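PDB 3S5S: mandelate racemase/muconate lactonizing enzyme family protein from Sorangium cellulosum, which belongs to the enolase superfamily, pairing an alpha+beta N-terminal capping domain with a C-terminal barrel domain. Local coordinates for residues 2-7 against 116-121; 136-141 against 326-331; 231-236 against 244-249. One frame throughout, in Å; residues are numbered along the deposited sequence.

Contact 1: 2-7 against 116-121; sequences TTPTLI and TKRAGM
Pro4 and Thr5, in the lead-in to strand 7-25, receive the end of Arg118, a residue of the chain's exit from helix 101-117. Thr3 opens a type I beta turn that Leu6 closes, the backbone bond from Leu6 N to Thr3 O being weak. Pro4 takes the second position, which suits proline because its ring already holds phi near the value required. The ring comes obliquely up to the guanidinium, and Pro4 CB lies 3.4 Å from Arg118 NH2. Next, Thr5 offers only its methyl: CG2 sits over one face of the guanidinium, 3.2 Å above its plane and displaced toward the rim, and is 3.4 Å from Arg118 NH1. With chi1 at 47°, OG1 lies between the backbone N and the carbonyl carbon, which turns CG2 to the arginine while the hydroxyl hydrogen-bonds Asp81. A beta-branched residue that carries both a methyl and a hydroxyl can serve the two neighbours at once.

Arg118 reaches this place by bending at chi3 (-63°), crossing the Thr5 side chain at about a right angle. Behind it the helix ends in a Schellman motif: Gly120 adopts a phi of 69°, easy for a residue without a side chain, while Met121 N bonds to Thr116 O at 3.1 Å and Gly120 N to Lys117 O at 3.0 Å. Thr116 O also accepts from Ala119 N.

The charge of Arg118 is met elsewhere, by a salt bridge from NE to Asp44, whose backbone also bonds to that of Pro4. What the two segments share directly is van der Waals contact between the flat guanidinium and the Pro4 and Thr5 carbons, and the direction of the guanidinium is probably set largely by Asp44.

Contact 2: 136-141 against 326-331; sequences TDITIT and TPLFLA
In the C-terminal barrel domain, the first strand, 133-140, meets the loop that follows the last barrel strand, 319-322, through Ile138 and Thr139 on one side and Leu328 and Phe329 on the other. Phe329 projects to the strand and is buried there. Its ring presents an edge to the strand backbone: Thr139 O lies near the ring plane, 3.5 Å from Phe329 CZ, where the slightly positive rim of an aromatic ring suits an oxygen. Thr139 CG2 packs 3.7 Å from both CZ and CE1 of Phe329. Threonine fits because chi1 of 159° sets its hydroxyl anti to the backbone N, where OG1 makes a weak hydrogen bond to Lys164 O, and the methyl is left for the ring.

Beside this, Ile138 and Leu328 cross at about a right angle, with Ile138 CD1 3.8 Å from Leu328 CD1. The isoleucine extends its CG1 branch anti to the backbone N (chi1 -166°), which brings its end nearer to the loop.

The loop turns tightly at 326-329, with Phe329 N bonded to Thr326 O at 2.7 Å, and the same carbonyl oxygen lies in plane at the edge of the Phe329 ring. Phe23 of strand 7-25 meets that ring with the planes at about 60°, so the N-terminal domain joins the cluster. Asp137 is paired through its backbone with Val322, and this meeting of first and last strands is the closure of the (beta/alpha)7-beta barrel characteristic of the enolase superfamily.

Contact 3: 231-236 against 244-249; sequences DGMKEV and VAADES
Met233 leaves helix 230-239 with its CB directed at the segment 244-249, and its flexible chain covers the distance. Met233 CG, anti to the carbonyl carbon (chi1 -72°), passes at the limit of contact, 4.5 Å from Ser249 OG. The sulfur makes no close approach to the strand segment; bends about CB-CG and CG-SD (chi2 and chi3) turn the final methyl onto the strand. CE then does most of the touching. Met233 CE lies 3.6 Å from Ala245 O and 4.1 Å from Val244 CG1, with Ala246 CA and CB also near. The small alanine side chains let the methyl come close to the strand backbone. Ala245 CB points away from the helix, and its side chain touches Leu220 and Glu222.

Helix 230-239 is the connection of a beta-alpha-beta crossover from strand 217-222 to its parallel neighbour 244-246, part of the barrel in which helices cover the outside of the strands. The local axes of helix and strand come within 9.6 Å and run nearly antiparallel, at 152°.

One turn on from the methionine, Val236 meets Val244 where helix and strand have their closest CA atoms. The side chains cross at about a right angle, Val236 CG1 touching Val244 CG2 at 3.7 Å. Branching at CB lets Val244 serve two partners, CG1 for the methionine and CG2 for the valine. Val236 also packs on Leu221 and on Ala201 and Leu205 of helix 201-213.

From the N terminus, the chain first closes a loop at contact 1, where the lead-in to strand 7-25 is met by the end of helix 101-117; everything between belongs to the N-terminal part of the fold. Contact 2 opens only afterwards, on strand 133-140, and closes at 326-331 after all eight barrel strands have been traced. Contact 3, a short helix-to-strand connection, falls within that long loop, so the two nest and none cross. Contacts 2 and 3 reach the same barrel sheet, their centres 24 Å apart, one at its closure and one midway round. Contacts 1 and 3 lie on opposite sides of the chain's centre.

Contact 1: 2-7 against 116-121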
loop_
_atom_site.group_PDB
_atom_site.type_symbol
_atom_site.label_atom_id
_atom_site.label_comp_id
_atom_site.label_asym_id
_atom_site.label_seq_id
_atom_site.Cartn_x
_atom_site.Cartn_y
_atom_site.Cartn_z
ATOM N N THR A 2 21.149 -20.400 -12.149
ATOM C CA THR A 2 20.490 -19.133 -12.617
ATOM C C THR A 2 19.169 -18.764 -11.876
ATOM O O THR A 2 18.202 -19.513 -11.930
ATOM C CB THR A 2 20.253 -19.175 -14.138
ATOM O OG1 THR A 2 19.183 -18.289 -14.508
ATOM C CG2 THR A 2 19.891 -20.635 -14.578
ATOM N N THR A 3 19.103 -17.593 -11.244
ATOM C CA THR A 3 17.910 -17.200 -10.463
ATOM C C THR A 3 16.542 -17.436 -11.195
ATOM O O THR A 3 16.293 -16.894 -12.273
ATOM C CB THR A 3 18.072 -15.738 -9.968
ATOM O OG1 THR A 3 19.191 -15.650 -9.058
ATOM C CG2 THR A 3 16.813 -15.186 -9.318
ATOM N N PRO A 4 15.650 -18.243 -10.606
ATOM C CA PRO A 4 14.471 -18.650 -11.414
ATOM C C PRO A 4 13.552 -17.526 -11.845
ATOM O O PRO A 4 12.868 -17.617 -12.890
ATOM C CB PRO A 4 13.733 -19.647 -10.539
ATOM C CG PRO A 4 14.572 -19.882 -9.351
ATOM C CD PRO A 4 15.908 -19.162 -9.491
ATOM N N THR A 5 13.601 -16.445 -11.089
ATOM C CA THR A 5 12.618 -15.360 -11.198
ATOM C C THR A 5 13.132 -14.143 -11.960
ATOM O O THR A 5 12.438 -13.147 -12.017
ATOM C CB THR A 5 12.200 -14.887 -9.805
ATOM O OG1 THR A 5 13.386 -14.705 -9.017
ATOM C CG2 THR A 5 11.283 -15.943 -9.138
ATOM N N LEU A 6 14.338 -14.210 -12.528
ATOM C CA LEU A 6 14.788 -13.153 -13.428
ATOM C C LEU A 6 13.926 -13.168 -14.680
ATOM O O LEU A 6 13.576 -14.233 -15.169
ATOM C CB LEU A 6 16.242 -13.324 -13.856
ATOM C CG LEU A 6 17.352 -13.328 -12.787
ATOM C CD1 LEU A 6 18.706 -13.439 -13.489
ATOM C CD2 LEU A 6 17.302 -12.081 -11.849
ATOM N N ILE A 7 13.618 -11.987 -15.202
ATOM C CA ILE A 7 12.860 -11.844 -16.460
ATOM C C ILE A 7 13.744 -12.015 -17.697
ATOM O O ILE A 7 14.632 -11.196 -18.005
ATOM C CB ILE A 7 12.086 -10.521 -16.473
ATOM C CG1 ILE A 7 11.141 -10.504 -15.284
ATOM C CG2 ILE A 7 11.367 -10.369 -17.761
ATOM C CD1 ILE A 7 10.743 -9.148 -14.778
ATOM N N THR A 116 3.118 -14.730 -8.748
ATOM C CA THR A 116 2.146 -15.434 -7.891
ATOM C C THR A 116 1.803 -16.798 -8.429
ATOM O O THR A 116 1.708 -17.745 -7.660
ATOM C CB THR A 116 0.844 -14.605 -7.638
ATOM O OG1 THR A 116 0.264 -14.180 -8.879
ATOM C CG2 THR A 116 1.195 -13.384 -6.815
ATOM N N LYS A 117 1.655 -16.919 -9.743
ATOM C CA LYS A 117 1.280 -18.193 -10.261
ATOM C C LYS A 117 2.331 -19.268 -9.967
ATOM O O LYS A 117 1.959 -20.390 -9.645
ATOM C CB LYS A 117 0.878 -18.083 -11.737
ATOM C CG LYS A 117 1.723 -18.822 -12.731
ATOM C CD LYS A 117 1.633 -18.241 -14.178
ATOM C CE LYS A 117 0.238 -17.789 -14.578
ATOM N NZ LYS A 117 0.276 -16.928 -15.774
ATOM N N ARG A 118 3.627 -18.952 -10.071
ATOM C CA ARG A 118 4.661 -19.974 -9.873
ATOM C C ARG A 118 4.727 -20.328 -8.394
ATOM O O ARG A 118 5.332 -21.335 -8.009
ATOM C CB ARG A 118 6.051 -19.504 -10.356
ATOM C CG ARG A 118 6.682 -18.394 -9.449
ATOM C CD ARG A 118 8.018 -17.851 -9.965
ATOM N NE ARG A 118 9.030 -18.901 -9.982
ATOM C CZ ARG A 118 9.789 -19.220 -8.940
ATOM N NH1 ARG A 118 9.659 -18.550 -7.796
ATOM N NH2 ARG A 118 10.677 -20.200 -9.051
ATOM N N ALA A 119 4.106 -19.473 -7.576
ATOM C CA ALA A 119 4.100 -19.622 -6.133
ATOM C C ALA A 119 2.818 -20.341 -5.683
ATOM O O ALA A 119 2.680 -20.710 -4.490
ATOM C CB ALA A 119 4.211 -18.239 -5.467
ATOM N N GLY A 120 1.885 -20.541 -6.622
ATOM C CA GLY A 120 0.593 -21.196 -6.295
ATOM C C GLY A 120 -0.298 -20.314 -5.406
ATOM O O GLY A 120 -1.068 -20.816 -4.589
ATOM N N MET A 121 -0.160 -18.990 -5.551
ATOM C CA MET A 121 -0.877 -17.999 -4.721
ATOM C C MET A 121 -1.835 -17.279 -5.669
ATOM O O MET A 121 -1.376 -16.692 -6.630
ATOM C CB MET A 121 0.103 -16.985 -4.109
ATOM C CG MET A 121 -0.565 -16.008 -3.069
ATOM S SD MET A 121 0.561 -14.745 -2.483
ATOM C CE MET A 121 1.638 -15.789 -1.535
#

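Contact 2: 136-141 against 326-331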
loop_
_atom_site.group_PDB
_atom_site.type_symbol
_atom_site.label_atom_id
_atom_site.label_comp_id
_atom_site.label_asym_id
_atom_site.label_seq_id
_atom_site.Cartn_x
_atom_site.Cartn_y
_atom_site.Cartn_z
ATOM N N THR A 136 -21.086 -6.146 -9.857
ATOM C CA THR A 136 -20.797 -5.034 -10.800
ATOM C C THR A 136 -22.012 -4.235 -11.228
ATOM O O THR A 136 -23.089 -4.780 -11.358
ATOM C CB THR A 136 -19.934 -5.510 -12.056
ATOM O OG1 THR A 136 -19.469 -4.370 -12.798
ATOM C CG2 THR A 136 -20.664 -6.537 -12.929
ATOM N N ASP A 137 -21.853 -2.934 -11.417
ATOM C CA ASP A 137 -22.841 -2.166 -12.170
ATOM C C ASP A 137 -22.685 -2.496 -13.663
ATOM O O ASP A 137 -21.774 -3.246 -14.040
ATOM C CB ASP A 137 -22.712 -0.649 -11.909
ATOM C CG ASP A 137 -21.445 -0.040 -12.489
ATOM O OD1 ASP A 137 -20.948 -0.463 -13.551
ATOM O OD2 ASP A 137 -20.940 0.911 -11.895
ATOM N N ILE A 138 -23.559 -1.958 -14.496
ATOM C CA ILE A 138 -23.431 -2.066 -15.929
ATOM C C ILE A 138 -23.799 -0.734 -16.511
ATOM O O ILE A 138 -24.546 0.055 -15.927
ATOM C CB ILE A 138 -24.324 -3.184 -16.553
ATOM C CG1 ILE A 138 -23.909 -3.490 -18.019
ATOM C CG2 ILE A 138 -25.833 -2.833 -16.404
ATOM C CD1 ILE A 138 -24.849 -4.491 -18.790
ATOM N N THR A 139 -23.264 -0.465 -17.684
ATOM C CA THR A 139 -23.243 0.877 -18.144
ATOM C C THR A 139 -24.170 1.077 -19.317
ATOM O O THR A 139 -24.280 0.243 -20.187
ATOM C CB THR A 139 -21.766 1.384 -18.310
ATOM O OG1 THR A 139 -21.737 2.497 -19.203
ATOM C CG2 THR A 139 -20.894 0.330 -18.824
ATOM N N ILE A 140 -24.911 2.163 -19.266
ATOM C CA ILE A 140 -25.799 2.544 -20.346
ATOM C C ILE A 140 -25.157 3.697 -21.098
ATOM O O ILE A 140 -25.118 4.857 -20.634
ATOM C CB ILE A 140 -27.169 2.871 -19.850
ATOM C CG1 ILE A 140 -27.786 1.589 -19.280
ATOM C CG2 ILE A 140 -28.020 3.404 -20.999
ATOM C CD1 ILE A 140 -29.027 1.791 -18.460
ATOM N N THR A 141 -24.614 3.330 -22.256
ATOM C CA THR A 141 -23.712 4.189 -23.016
ATOM C C THR A 141 -24.485 5.057 -24.002
ATOM O O THR A 141 -25.615 4.712 -24.351
ATOM C CB THR A 141 -22.632 3.344 -23.720
ATOM O OG1 THR A 141 -21.608 4.216 -24.187
ATOM C CG2 THR A 141 -23.203 2.515 -24.887
ATOM N N THR A 326 -16.910 -4.224 -18.832
ATOM C CA THR A 326 -16.456 -4.131 -20.207
ATOM C C THR A 326 -16.435 -5.491 -20.961
ATOM O O THR A 326 -16.778 -5.525 -22.150
ATOM C CB THR A 326 -15.106 -3.299 -20.357
ATOM O OG1 THR A 326 -14.010 -3.951 -19.706
ATOM C CG2 THR A 326 -15.236 -1.859 -19.744
ATOM N N PRO A 327 -16.119 -6.618 -20.274
ATOM C CA PRO A 327 -16.203 -7.897 -20.997
ATOM C C PRO A 327 -17.602 -8.174 -21.540
ATOM O O PRO A 327 -17.742 -8.900 -22.541
ATOM C CB PRO A 327 -15.807 -8.930 -19.939
ATOM C CG PRO A 327 -14.877 -8.178 -19.074
ATOM C CD PRO A 327 -15.533 -6.824 -18.942
ATOM N N LEU A 328 -18.624 -7.586 -20.913
ATOM C CA LEU A 328 -19.971 -7.673 -21.463
ATOM C C LEU A 328 -20.119 -6.998 -22.801
ATOM O O LEU A 328 -21.077 -7.299 -23.513
ATOM C CB LEU A 328 -21.049 -7.183 -20.479
ATOM C CG LEU A 328 -21.052 -7.769 -19.043
ATOM C CD1 LEU A 328 -22.139 -7.144 -18.159
ATOM C CD2 LEU A 328 -21.181 -9.254 -19.072
ATOM N N PHE A 329 -19.181 -6.117 -23.159
ATOM C CA PHE A 329 -19.308 -5.280 -24.382
ATOM C C PHE A 329 -18.473 -5.770 -25.581
ATOM O O PHE A 329 -18.523 -5.204 -26.707
ATOM C CB PHE A 329 -18.908 -3.837 -24.057
ATOM C CG PHE A 329 -19.905 -3.126 -23.234
ATOM C CD1 PHE A 329 -19.897 -3.246 -21.858
ATOM C CD2 PHE A 329 -20.879 -2.358 -23.827
ATOM C CE1 PHE A 329 -20.852 -2.600 -21.089
ATOM C CE2 PHE A 329 -21.845 -1.699 -23.049
ATOM C CZ PHE A 329 -21.833 -1.823 -21.684
ATOM N N LEU A 330 -17.701 -6.816 -25.319
ATOM C CA LEU A 330 -16.784 -7.397 -26.288
ATOM C C LEU A 330 -17.413 -8.599 -26.979
ATOM O O LEU A 330 -17.948 -9.516 -26.317
ATOM C CB LEU A 330 -15.491 -7.806 -25.593
ATOM C CG LEU A 330 -14.756 -6.683 -24.848
ATOM C CD1 LEU A 330 -13.498 -7.244 -24.243
ATOM C CD2 LEU A 330 -14.382 -5.521 -25.747
ATOM N N ALA A 331 -17.290 -8.595 -28.307
ATOM C CA ALA A 331 -17.882 -9.587 -29.174
ATOM C C ALA A 331 -17.129 -10.889 -29.130
ATOM O O ALA A 331 -17.576 -11.879 -29.687
ATOM C CB ALA A 331 -17.915 -9.063 -30.607
#

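Contact 3: 231-236 against 244-249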
loop_
_atom_site.group_PDB
_atom_site.type_symbol
_atom_site.label_atom_id
_atom_site.label_comp_id
_atom_site.label_asym_id
_atom_site.label_seq_id
_atom_site.Cartn_x
_atom_site.Cartn_y
_atom_site.Cartn_z
ATOM N N ASP A 231 -12.505 23.919 -9.079
ATOM C CA ASP A 231 -13.566 24.717 -8.446
ATOM C C ASP A 231 -14.941 24.082 -8.696
ATOM O O ASP A 231 -15.818 24.075 -7.818
ATOM C CB ASP A 231 -13.514 26.183 -8.951
ATOM C CG ASP A 231 -12.074 26.743 -8.983
ATOM O OD1 ASP A 231 -11.207 26.184 -8.272
ATOM O OD2 ASP A 231 -11.797 27.726 -9.718
ATOM N N GLY A 232 -15.109 23.557 -9.908
ATOM C CA GLY A 232 -16.343 22.923 -10.322
ATOM C C GLY A 232 -16.573 21.618 -9.584
ATOM O O GLY A 232 -17.696 21.341 -9.159
ATOM N N MET A 233 -15.519 20.817 -9.445
ATOM C CA MET A 233 -15.577 19.601 -8.620
ATOM C C MET A 233 -15.931 19.943 -7.150
ATOM O O MET A 233 -16.792 19.315 -6.560
ATOM C CB MET A 233 -14.279 18.789 -8.712
ATOM C CG MET A 233 -14.060 18.062 -10.021
ATOM S SD MET A 233 -15.331 16.856 -10.421
ATOM C CE MET A 233 -14.704 15.319 -9.836
ATOM N N LYS A 234 -15.270 20.946 -6.589
ATOM C CA LYS A 234 -15.561 21.442 -5.261
ATOM C C LYS A 234 -17.031 21.844 -5.173
ATOM O O LYS A 234 -17.709 21.556 -4.178
ATOM C CB LYS A 234 -14.734 22.695 -4.953
ATOM C CG LYS A 234 -13.388 22.533 -4.228
ATOM C CD LYS A 234 -13.075 23.889 -3.465
ATOM C CE LYS A 234 -11.587 24.146 -3.151
ATOM N NZ LYS A 234 -10.686 23.495 -4.166
ATOM N N GLU A 235 -17.528 22.538 -6.196
ATOM C CA GLU A 235 -18.875 23.100 -6.098
ATOM C C GLU A 235 -19.878 21.956 -6.133
ATOM O O GLU A 235 -20.765 21.879 -5.292
ATOM C CB GLU A 235 -19.155 24.133 -7.203
ATOM C CG GLU A 235 -20.339 25.076 -6.914
ATOM C CD GLU A 235 -20.919 25.735 -8.169
ATOM O OE1 GLU A 235 -20.332 25.574 -9.274
ATOM O OE2 GLU A 235 -21.972 26.418 -8.051
ATOM N N VAL A 236 -19.708 21.052 -7.087
ATOM C CA VAL A 236 -20.619 19.938 -7.194
ATOM C C VAL A 236 -20.580 19.033 -5.966
ATOM O O VAL A 236 -21.626 18.541 -5.536
ATOM C CB VAL A 236 -20.399 19.129 -8.468
ATOM C CG1 VAL A 236 -21.201 17.886 -8.401
ATOM C CG2 VAL A 236 -20.832 19.936 -9.686
ATOM N N VAL A 244 -19.814 12.333 -4.906
ATOM C CA VAL A 244 -19.161 12.679 -6.159
ATOM C C VAL A 244 -17.859 11.878 -6.299
ATOM O O VAL A 244 -17.101 11.786 -5.343
ATOM C CB VAL A 244 -18.931 14.179 -6.201
ATOM C CG1 VAL A 244 -17.863 14.591 -7.253
ATOM C CG2 VAL A 244 -20.260 14.893 -6.412
ATOM N N ALA A 245 -17.599 11.283 -7.467
ATOM C CA ALA A 245 -16.358 10.495 -7.653
ATOM C C ALA A 245 -15.357 11.271 -8.451
ATOM O O ALA A 245 -15.740 11.914 -9.427
ATOM C CB ALA A 245 -16.643 9.185 -8.340
ATOM N N ALA A 246 -14.077 11.221 -8.051
ATOM C CA ALA A 246 -12.972 11.709 -8.896
ATOM C C ALA A 246 -12.420 10.545 -9.704
ATOM O O ALA A 246 -12.172 9.483 -9.146
ATOM C CB ALA A 246 -11.874 12.334 -8.062
ATOM N N ASP A 247 -12.270 10.718 -11.014
ATOM C CA ASP A 247 -11.665 9.690 -11.878
ATOM C C ASP A 247 -10.469 10.334 -12.614
ATOM O O ASP A 247 -9.320 10.166 -12.199
ATOM C CB ASP A 247 -12.706 9.090 -12.858
ATOM C CG ASP A 247 -12.143 7.936 -13.727
ATOM O OD1 ASP A 247 -10.919 7.656 -13.684
ATOM O OD2 ASP A 247 -12.946 7.288 -14.446
ATOM N N GLU A 248 -10.755 11.105 -13.663
ATOM C CA GLU A 248 -9.731 11.853 -14.394
ATOM C C GLU A 248 -8.965 12.723 -13.419
ATOM O O GLU A 248 -7.776 12.961 -13.621
ATOM C CB GLU A 248 -10.322 12.740 -15.525
ATOM C CG GLU A 248 -10.824 12.015 -16.827
ATOM C CD GLU A 248 -12.296 11.519 -16.758
ATOM O OE1 GLU A 248 -12.816 11.257 -15.636
ATOM O OE2 GLU A 248 -12.931 11.359 -17.833
ATOM N N SER A 249 -9.617 13.176 -12.353
ATOM C CA SER A 249 -8.930 14.039 -11.361
ATOM C C SER A 249 -8.134 13.220 -10.287
ATOM O O SER A 249 -7.548 13.776 -9.382
ATOM C CB SER A 249 -9.940 14.976 -10.677
ATOM O OG SER A 249 -10.305 16.108 -11.471
#